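Local coordinates for protein glycoside hydrolase YxiA (Bacillus licheniformis, PDB 3LV4) that probably hydrolyses alpha-1,5-linked L-arabinan as a calcium-containing glycoside hydrolase of family 43, at residues S30-A35 / D74-P79; F68-S73 / R102-L107; Y92-R97 / V147-F152. One frame throughout, in Å; residues are numbered along the deposited sequence.

Contact 1 (S30-A35 / D74-P79); sequences SHLASA and DTLWAP
Thr75 meets the imidazole of His31 at its edge, with its CB close to the ring plane, and CB of the preceding residue, Ser30, lies 3.8 Å above one face, offset toward the rim. The His31 ring is probably modelled turned over, so its individual atoms are doubtful as partners. The firm link is through the backbone: His31 N donates to Leu76 O at 2.7 Å, with 161° at the hydrogen. Next to this bond, Ser30 CA makes a CH···O contact with Trp77 O at 3.5 Å. A water bridges the two segments, accepting from Leu32 N at 2.9 Å and lying 3.0 Å from Trp77 O. Leu32 and Leu76 run side by side, CD1 to CD1 4.2 Å. With OG opposite its carbonyl carbon (chi1 -61°), Ser30 brings the hydroxyl to within 3.6 Å of Ala78 CB, yet the hydroxyl's hydrogen bond goes to Asp15 OD2. Asp15 is the predicted proton acceptor, and Ala78 also touches it and Asp148. Backbone bonding and one water thus fasten the 74-79 loop to the turn before strand 33-37, while the Ser30 hydroxyl bonds Asp15, probably a catalytic carboxylate.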
loop_
_atom_site.group_PDB
_atom_site.type_symbol
_atom_site.label_atom_id
_atom_site.label_comp_id
_atom_site.label_asym_id
_atom_site.label_seq_id
_atom_site.Cartn_x
_atom_site.Cartn_y
_atom_site.Cartn_z
ATOM N N SER A 30 10.928 -6.631 -2.707
ATOM C CA SER A 30 12.010 -7.180 -1.896
ATOM C C SER A 30 12.735 -8.325 -2.614
ATOM O O SER A 30 12.215 -8.900 -3.582
ATOM C CB SER A 30 11.472 -7.634 -0.540
ATOM O OG SER A 30 10.915 -6.520 0.151
ATOM N N HIS A 31 13.939 -8.633 -2.136
ATOM C CA HIS A 31 14.759 -9.719 -2.687
ATOM C C HIS A 31 15.128 -9.454 -4.139
ATOM O O HIS A 31 15.338 -10.386 -4.926
ATOM C CB HIS A 31 14.037 -11.060 -2.518
ATOM C CG HIS A 31 13.519 -11.264 -1.130
ATOM N ND1 HIS A 31 12.179 -11.390 -0.839
ATOM C CD2 HIS A 31 14.167 -11.294 0.057
ATOM C CE1 HIS A 31 12.025 -11.525 0.468
ATOM N NE2 HIS A 31 13.216 -11.470 1.034
ATOM N N LEU A 32 15.212 -8.170 -4.480
ATOM C CA LEU A 32 15.591 -7.743 -5.828
ATOM C C LEU A 32 14.680 -8.406 -6.862
ATOM O O LEU A 32 15.119 -8.775 -7.960
ATOM C CB LEU A 32 17.068 -8.053 -6.105
ATOM C CG LEU A 32 17.756 -7.193 -7.178
ATOM C CD1 LEU A 32 17.512 -5.707 -6.929
ATOM C CD2 LEU A 32 19.271 -7.498 -7.264
ATOM N N ALA A 33 13.411 -8.562 -6.493
ATOM C CA ALA A 33 12.401 -9.132 -7.387
ATOM C C ALA A 33 11.757 -8.036 -8.228
ATOM O O ALA A 33 11.653 -6.890 -7.787
ATOM C CB ALA A 33 11.328 -9.863 -6.581
ATOM N N SER A 34 11.305 -8.392 -9.431
ATOM C CA SER A 34 10.639 -7.426 -10.301
ATOM C C SER A 34 9.810 -8.108 -11.380
ATOM O O SER A 34 10.021 -9.282 -11.706
ATOM C CB SER A 34 11.657 -6.482 -10.952
ATOM O OG SER A 34 12.540 -7.190 -11.809
ATOM N N ALA A 35 8.861 -7.360 -11.928
ATOM C CA ALA A 35 7.959 -7.879 -12.953
ATOM C C ALA A 35 7.464 -6.717 -13.780
ATOM O O ALA A 35 7.574 -5.564 -13.362
ATOM C CB ALA A 35 6.787 -8.609 -12.318
ATOM N N ASP A 74 21.739 -11.598 3.618
ATOM C CA ASP A 74 22.091 -11.937 2.248
ATOM C C ASP A 74 20.953 -11.595 1.295
ATOM O O ASP A 74 20.914 -12.068 0.155
ATOM C CB ASP A 74 22.478 -13.413 2.120
ATOM C CG ASP A 74 21.316 -14.352 2.379
ATOM O OD1 ASP A 74 20.238 -13.880 2.804
ATOM O OD2 ASP A 74 21.481 -15.571 2.153
ATOM N N THR A 75 20.026 -10.763 1.753
ATOM C CA THR A 75 18.959 -10.324 0.859
ATOM C C THR A 75 18.657 -8.840 1.008
ATOM O O THR A 75 19.227 -8.164 1.868
ATOM C CB THR A 75 17.679 -11.159 1.046
ATOM O OG1 THR A 75 16.851 -11.032 -0.114
ATOM C CG2 THR A 75 16.903 -10.709 2.274
ATOM N N LEU A 76 17.766 -8.340 0.158
ATOM C CA LEU A 76 17.352 -6.941 0.188
ATOM C C LEU A 76 15.874 -6.836 0.546
ATOM O O LEU A 76 15.076 -7.696 0.181
ATOM C CB LEU A 76 17.609 -6.276 -1.171
ATOM C CG LEU A 76 19.076 -6.203 -1.631
ATOM C CD1 LEU A 76 19.190 -5.845 -3.118
ATOM C CD2 LEU A 76 19.883 -5.217 -0.784
ATOM N N TRP A 77 15.514 -5.782 1.268
ATOM C CA TRP A 77 14.117 -5.549 1.590
ATOM C C TRP A 77 13.467 -4.622 0.561
ATOM O O TRP A 77 13.935 -4.540 -0.581
ATOM C CB TRP A 77 13.939 -5.075 3.041
ATOM C CG TRP A 77 14.025 -6.224 4.034
ATOM C CD1 TRP A 77 14.421 -7.505 3.767
ATOM C CD2 TRP A 77 13.707 -6.190 5.434
ATOM N NE1 TRP A 77 14.376 -8.267 4.912
ATOM C CE2 TRP A 77 13.938 -7.483 5.948
ATOM C CE3 TRP A 77 13.252 -5.191 6.301
ATOM C CZ2 TRP A 77 13.724 -7.804 7.286
ATOM C CZ3 TRP A 77 13.035 -5.513 7.630
ATOM C CH2 TRP A 77 13.277 -6.807 8.112
ATOM N N ALA A 78 12.383 -3.948 0.947
ATOM C CA ALA A 78 11.500 -3.304 -0.033
ATOM C C ALA A 78 12.074 -2.010 -0.607
ATOM O O ALA A 78 12.256 -1.034 0.115
ATOM C CB ALA A 78 10.101 -3.056 0.586
ATOM N N PRO A 79 12.345 -1.994 -1.921
ATOM C CA PRO A 79 12.965 -0.825 -2.547
ATOM C C PRO A 79 11.938 0.152 -3.115
ATOM O O PRO A 79 10.731 -0.101 -3.105
ATOM C CB PRO A 79 13.703 -1.458 -3.719
ATOM C CG PRO A 79 12.714 -2.498 -4.195
ATOM C CD PRO A 79 12.143 -3.085 -2.897
HETATM O O HOH W 1 14.829 -5.617 -3.190
#

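Contact 2 (F68-S73 / R102-L107); sequences FEWAES and RSALGL. With ACT (acetate ion), chain G.
Arg102 lays its guanidinium flat on the six-membered ring of Trp70, CZ 3.7 Å from the ring centroid and the planes only 5° apart, a cation-pi stack almost directly along the ring normal. The arginine chain bends at chi2 (77°), which folds the flat group back over the helix end and lets NE donate to Trp70 O at 3.0 Å, close to the guanidinium plane. One tryptophan therefore holds Arg102 by both its ring and its carbonyl. The outer nitrogens grip an acetate, probably from the crystallisation liquor, in a two-pronged pair: NH1 to OXT 2.9 Å and NH2 to O 2.9 Å. NH2 also donates to a water that lies 2.7 Å from Glu72 OE2. Glu72 OE2 lies well out of the guanidinium plane and meets Arg102 by charge alone; OE1 forms a salt bridge with Arg97. Along the backbone, Arg102 O receives a CH···O contact from Ala71 CA at 3.6 Å. Ser103 points its CB away from the helix, and OG bonds Asn145. Ala104 then packs its CB against Trp70 CD1 at 3.9 Å. Putting an alanine at Trp70 would probably strip the guanidinium of its flat support, leaving it held by edge bonds such as that from NE, and leave Ser126 O without the indole N-H. The C-terminal turn of helix 65-71 thus leans on the start of strand 103-110, with Ala71 touching Ala95 of strand 89-96 and the indole bonded to Ser126 at the end of strand 118-126.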
loop_
_atom_site.group_PDB
_atom_site.type_symbol
_atom_site.label_atom_id
_atom_site.label_comp_id
_atom_site.label_asym_id
_atom_site.label_seq_id
_atom_site.Cartn_x
_atom_site.Cartn_y
_atom_site.Cartn_z
ATOM N N PHE A 68 25.142 -5.359 2.591
ATOM C CA PHE A 68 25.022 -6.705 3.137
ATOM C C PHE A 68 25.870 -6.870 4.397
ATOM O O PHE A 68 25.453 -7.532 5.348
ATOM C CB PHE A 68 25.353 -7.775 2.096
ATOM C CG PHE A 68 24.427 -7.773 0.919
ATOM C CD1 PHE A 68 23.065 -8.010 1.088
ATOM C CD2 PHE A 68 24.914 -7.541 -0.360
ATOM C CE1 PHE A 68 22.204 -7.997 0.001
ATOM C CE2 PHE A 68 24.063 -7.535 -1.455
ATOM C CZ PHE A 68 22.705 -7.757 -1.276
ATOM N N GLU A 69 27.048 -6.255 4.418
ATOM C CA GLU A 69 27.930 -6.366 5.578
ATOM C C GLU A 69 27.364 -5.667 6.806
ATOM O O GLU A 69 27.470 -6.187 7.921
ATOM C CB GLU A 69 29.318 -5.803 5.277
ATOM C CG GLU A 69 30.107 -6.601 4.248
ATOM C CD GLU A 69 31.420 -5.922 3.878
ATOM O OE1 GLU A 69 31.749 -4.882 4.496
ATOM O OE2 GLU A 69 32.114 -6.427 2.967
ATOM N N TRP A 70 26.786 -4.483 6.607
ATOM C CA TRP A 70 26.196 -3.740 7.712
ATOM C C TRP A 70 24.961 -4.443 8.249
ATOM O O TRP A 70 24.796 -4.604 9.466
ATOM C CB TRP A 70 25.815 -2.310 7.301
ATOM C CG TRP A 70 25.135 -1.588 8.429
ATOM C CD1 TRP A 70 23.783 -1.466 8.638
ATOM C CD2 TRP A 70 25.771 -0.927 9.532
ATOM N NE1 TRP A 70 23.549 -0.755 9.790
ATOM C CE2 TRP A 70 24.747 -0.414 10.359
ATOM C CE3 TRP A 70 27.105 -0.705 9.894
ATOM C CZ2 TRP A 70 25.018 0.308 11.526
ATOM C CZ3 TRP A 70 27.372 0.016 11.060
ATOM C CH2 TRP A 70 26.333 0.510 11.857
ATOM N N ALA A 71 24.089 -4.854 7.334
ATOM C CA ALA A 71 22.815 -5.464 7.716
ATOM C C ALA A 71 22.973 -6.920 8.157
ATOM O O ALA A 71 22.080 -7.480 8.783
ATOM C CB ALA A 71 21.811 -5.365 6.570
ATOM N N GLU A 72 24.110 -7.529 7.822
ATOM C CA GLU A 72 24.358 -8.928 8.170
ATOM C C GLU A 72 23.238 -9.805 7.607
ATOM O O GLU A 72 22.683 -10.682 8.276
ATOM C CB GLU A 72 24.539 -9.083 9.688
ATOM C CG GLU A 72 25.677 -8.214 10.185
ATOM C CD GLU A 72 25.831 -8.187 11.689
ATOM O OE1 GLU A 72 25.072 -8.871 12.419
ATOM O OE2 GLU A 72 26.738 -7.466 12.144
ATOM N N SER A 73 22.927 -9.549 6.343
ATOM C CA SER A 73 21.869 -10.253 5.635
ATOM C C SER A 73 22.364 -10.610 4.242
ATOM O O SER A 73 23.297 -9.991 3.733
ATOM C CB SER A 73 20.634 -9.351 5.523
ATOM O OG SER A 73 19.659 -9.938 4.681
ATOM N N ARG A 102 18.801 -3.361 12.310
ATOM C CA ARG A 102 20.165 -3.221 11.838
ATOM C C ARG A 102 20.108 -3.151 10.327
ATOM O O ARG A 102 20.073 -4.184 9.661
ATOM C CB ARG A 102 20.978 -4.437 12.286
ATOM C CG ARG A 102 22.416 -4.470 11.805
ATOM C CD ARG A 102 23.270 -3.530 12.611
ATOM N NE ARG A 102 24.680 -3.612 12.242
ATOM C CZ ARG A 102 25.656 -3.061 12.955
ATOM N NH1 ARG A 102 25.366 -2.406 14.074
ATOM N NH2 ARG A 102 26.914 -3.173 12.557
ATOM N N SER A 103 20.090 -1.934 9.786
ATOM C CA SER A 103 19.808 -1.752 8.365
ATOM C C SER A 103 20.628 -0.644 7.740
ATOM O O SER A 103 21.104 0.270 8.425
ATOM C CB SER A 103 18.319 -1.450 8.147
ATOM O OG SER A 103 17.503 -2.389 8.818
ATOM N N ALA A 104 20.792 -0.742 6.429
ATOM C CA ALA A 104 21.391 0.324 5.641
ATOM C C ALA A 104 20.489 0.632 4.456
ATOM O O ALA A 104 19.884 -0.274 3.874
ATOM C CB ALA A 104 22.800 -0.071 5.165
ATOM N N LEU A 105 20.395 1.916 4.119
ATOM C CA LEU A 105 19.595 2.372 2.994
ATOM C C LEU A 105 20.515 3.137 2.046
ATOM O O LEU A 105 21.222 4.062 2.461
ATOM C CB LEU A 105 18.464 3.286 3.499
ATOM C CG LEU A 105 17.563 3.996 2.480
ATOM C CD1 LEU A 105 16.623 3.022 1.812
ATOM C CD2 LEU A 105 16.768 5.094 3.185
ATOM N N GLY A 106 20.523 2.749 0.777
ATOM C CA GLY A 106 21.418 3.374 -0.180
ATOM C C GLY A 106 20.761 3.671 -1.507
ATOM O O GLY A 106 19.578 3.381 -1.703
ATOM N N LEU A 107 21.545 4.249 -2.419
ATOM C CA LEU A 107 21.064 4.656 -3.734
ATOM C C LEU A 107 21.890 3.992 -4.825
ATOM O O LEU A 107 23.109 3.966 -4.738
ATOM C CB LEU A 107 21.168 6.177 -3.874
ATOM C CG LEU A 107 20.867 6.766 -5.254
ATOM C CD1 LEU A 107 19.386 6.516 -5.630
ATOM C CD2 LEU A 107 21.218 8.262 -5.289
HETATM C C ACT G . 28.163 -0.537 15.059
HETATM O O ACT G . 28.539 -1.440 14.275
HETATM O OXT ACT G . 27.165 -0.804 15.758
HETATM C CH3 ACT G . 28.858 0.794 15.135
HETATM O O HOH W 2 27.690 -5.409 10.697
#

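Contact 3 (Y92-R97 / V147-F152); sequences YYNACR and VDPHTF
Tyr92 presents a ring face to Thr151, whose OG1 sits over the ring centre, 3.2 Å above the plane, and the two side chains cross at about a right angle. Thr151 keeps its hydroxyl opposite the carbonyl carbon (chi1 -63°), beside its own N, which aims OG1 at the ring while CG2 runs out along it, 3.9 Å from the phenol OH. That OG1 is buried, with no hydrogen-bonding partner in the model, and lies against the pi face; the phenol OH, by contrast, bonds Gly180 O. Behind the ring, Tyr92 CB rests on Pro149 CG at 3.6 Å. Asn94 and Pro149 approach from opposite directions, the amide lying between Pro149 and Val147. Val147 crosses the asparagine roughly perpendicularly, its CA 3.7 Å from Asn94 CG. Which end of this amide is oxygen is doubtful, as it is probably turned over in the model. At the far end Cys96 CB meets Val147 CG1 at 4.1 Å. Asp148, with positive phi, points its CB away from strand 89-96; its carboxylate makes a weak hydrogen bond to Gly202 N, and its nearest side-chain atom is about 4 Å from that of Glu201, the predicted proton donor, consistent with its predicted role in tuning that residue. The two segments run nearly antiparallel, 170° apart, but meet through side chains instead of pairing as strands. This is packing between blades of the five-bladed propeller: strand 89-96 belongs to the sheet that begins with 80-83, while 150-153 is the first strand of the next, backed by Met161 and Leu159 of strand 159-163, with the backbone N and O of Thr151 bonded to the side chains of Asp80 and Thr82.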
loop_
_atom_site.group_PDB
_atom_site.type_symbol
_atom_site.label_atom_id
_atom_site.label_comp_id
_atom_site.label_asym_id
_atom_site.label_seq_id
_atom_site.Cartn_x
_atom_site.Cartn_y
_atom_site.Cartn_z
ATOM N N TYR A 92 16.257 3.108 -4.568
ATOM C CA TYR A 92 16.536 3.234 -3.156
ATOM C C TYR A 92 16.448 1.840 -2.556
ATOM O O TYR A 92 15.358 1.295 -2.371
ATOM C CB TYR A 92 15.556 4.230 -2.535
ATOM C CG TYR A 92 15.802 5.611 -3.116
ATOM C CD1 TYR A 92 16.632 6.520 -2.467
ATOM C CD2 TYR A 92 15.272 5.977 -4.354
ATOM C CE1 TYR A 92 16.891 7.776 -3.009
ATOM C CE2 TYR A 92 15.531 7.228 -4.906
ATOM C CZ TYR A 92 16.338 8.121 -4.224
ATOM O OH TYR A 92 16.616 9.357 -4.764
ATOM N N TYR A 93 17.615 1.251 -2.300
ATOM C CA TYR A 93 17.702 -0.131 -1.858
ATOM C C TYR A 93 18.028 -0.177 -0.374
ATOM O O TYR A 93 18.550 0.791 0.193
ATOM C CB TYR A 93 18.772 -0.883 -2.660
ATOM C CG TYR A 93 20.170 -0.370 -2.399
ATOM C CD1 TYR A 93 20.853 -0.722 -1.241
ATOM C CD2 TYR A 93 20.799 0.482 -3.297
ATOM C CE1 TYR A 93 22.129 -0.246 -0.986
ATOM C CE2 TYR A 93 22.085 0.954 -3.060
ATOM C CZ TYR A 93 22.741 0.593 -1.897
ATOM O OH TYR A 93 24.011 1.065 -1.649
ATOM N N ASN A 94 17.734 -1.309 0.257
ATOM C CA ASN A 94 17.982 -1.449 1.684
ATOM C C ASN A 94 18.046 -2.911 2.100
ATOM O O ASN A 94 17.468 -3.788 1.448
ATOM C CB ASN A 94 16.905 -0.700 2.484
ATOM C CG ASN A 94 15.493 -1.110 2.090
ATOM O OD1 ASN A 94 14.883 -0.533 1.182
ATOM N ND2 ASN A 94 14.970 -2.103 2.769
ATOM N N ALA A 95 18.779 -3.175 3.174
ATOM C CA ALA A 95 18.830 -4.509 3.750
ATOM C C ALA A 95 18.686 -4.378 5.258
ATOM O O ALA A 95 19.038 -3.345 5.832
ATOM C CB ALA A 95 20.130 -5.207 3.397
ATOM N N CYS A 96 18.158 -5.419 5.886
ATOM C CA CYS A 96 17.937 -5.424 7.326
ATOM C C CYS A 96 18.242 -6.807 7.893
ATOM O O CYS A 96 17.885 -7.819 7.296
ATOM C CB CYS A 96 16.484 -5.038 7.632
ATOM S SG CYS A 96 16.041 -5.148 9.384
ATOM N N ARG A 97 18.914 -6.851 9.042
ATOM C CA ARG A 97 19.266 -8.129 9.658
ATOM C C ARG A 97 18.050 -9.014 9.904
ATOM O O ARG A 97 18.144 -10.240 9.830
ATOM C CB ARG A 97 20.041 -7.925 10.962
ATOM C CG ARG A 97 20.704 -9.205 11.456
ATOM C CD ARG A 97 21.762 -8.915 12.508
ATOM N NE ARG A 97 21.214 -8.162 13.630
ATOM C CZ ARG A 97 21.944 -7.443 14.477
ATOM N NH1 ARG A 97 23.264 -7.375 14.328
ATOM N NH2 ARG A 97 21.357 -6.787 15.470
ATOM N N VAL A 147 14.374 1.369 6.137
ATOM C CA VAL A 147 13.922 0.486 5.076
ATOM C C VAL A 147 12.630 1.043 4.464
ATOM O O VAL A 147 12.129 2.087 4.894
ATOM C CB VAL A 147 13.672 -0.947 5.618
ATOM C CG1 VAL A 147 14.958 -1.528 6.196
ATOM C CG2 VAL A 147 12.551 -0.945 6.685
ATOM N N ASP A 148 12.107 0.360 3.449
ATOM C CA ASP A 148 10.800 0.694 2.877
ATOM C C ASP A 148 10.645 2.134 2.370
ATOM O O ASP A 148 9.669 2.797 2.704
ATOM C CB ASP A 148 9.680 0.413 3.893
ATOM C CG ASP A 148 9.509 -1.060 4.196
ATOM O OD1 ASP A 148 10.321 -1.882 3.709
ATOM O OD2 ASP A 148 8.549 -1.390 4.935
ATOM N N PRO A 149 11.580 2.611 1.533
ATOM C CA PRO A 149 11.434 3.966 0.994
ATOM C C PRO A 149 10.390 4.093 -0.120
ATOM O O PRO A 149 10.104 3.134 -0.845
ATOM C CB PRO A 149 12.816 4.234 0.395
ATOM C CG PRO A 149 13.250 2.851 -0.074
ATOM C CD PRO A 149 12.826 1.966 1.072
ATOM N N HIS A 150 9.827 5.291 -0.230
ATOM C CA HIS A 150 9.131 5.730 -1.431
ATOM C C HIS A 150 9.598 7.142 -1.748
ATOM O O HIS A 150 9.375 8.068 -0.966
ATOM C CB HIS A 150 7.616 5.733 -1.246
ATOM C CG HIS A 150 6.888 6.314 -2.417
ATOM N ND1 HIS A 150 5.694 6.990 -2.296
ATOM C CD2 HIS A 150 7.213 6.341 -3.730
ATOM C CE1 HIS A 150 5.302 7.391 -3.495
ATOM N NE2 HIS A 150 6.207 7.013 -4.381
ATOM N N THR A 151 10.250 7.293 -2.893
ATOM C CA THR A 151 10.803 8.573 -3.310
ATOM C C THR A 151 9.916 9.146 -4.396
ATOM O O THR A 151 9.654 8.492 -5.411
ATOM C CB THR A 151 12.234 8.399 -3.840
ATOM O OG1 THR A 151 13.071 7.917 -2.775
ATOM C CG2 THR A 151 12.778 9.724 -4.373
ATOM N N PHE A 152 9.430 10.359 -4.181
ATOM C CA PHE A 152 8.416 10.897 -5.078
ATOM C C PHE A 152 8.526 12.401 -5.189
ATOM O O PHE A 152 8.985 13.068 -4.261
ATOM C CB PHE A 152 7.016 10.531 -4.580
ATOM C CG PHE A 152 6.647 11.189 -3.272
ATOM C CD1 PHE A 152 5.876 12.346 -3.249
ATOM C CD2 PHE A 152 7.078 10.652 -2.066
ATOM C CE1 PHE A 152 5.542 12.955 -2.046
ATOM C CE2 PHE A 152 6.742 11.252 -0.858
ATOM C CZ PHE A 152 5.980 12.413 -0.848
#

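In the fold
The three contacts lie on one side of the chain's centre, all in the family 43 propeller. Contact 1 joins the first blade to the segment entering the second, contact 2 sets the preceding helix 65-71 on that second blade, and contact 3 packs the second blade against the third. Centres are about 13 Å apart for contacts 1 and 2, and about 10 Å for each of these with contact 3. Contacts 2 and 3 share the sheet through neighbouring strands 89-96 and 103-110, and alternate along the chain; contact 1 closes before contact 3 opens. Contacts 1 and 3 converge on the probable active site, where Ala78 touches Asp148, whereas contact 2 lies farther out.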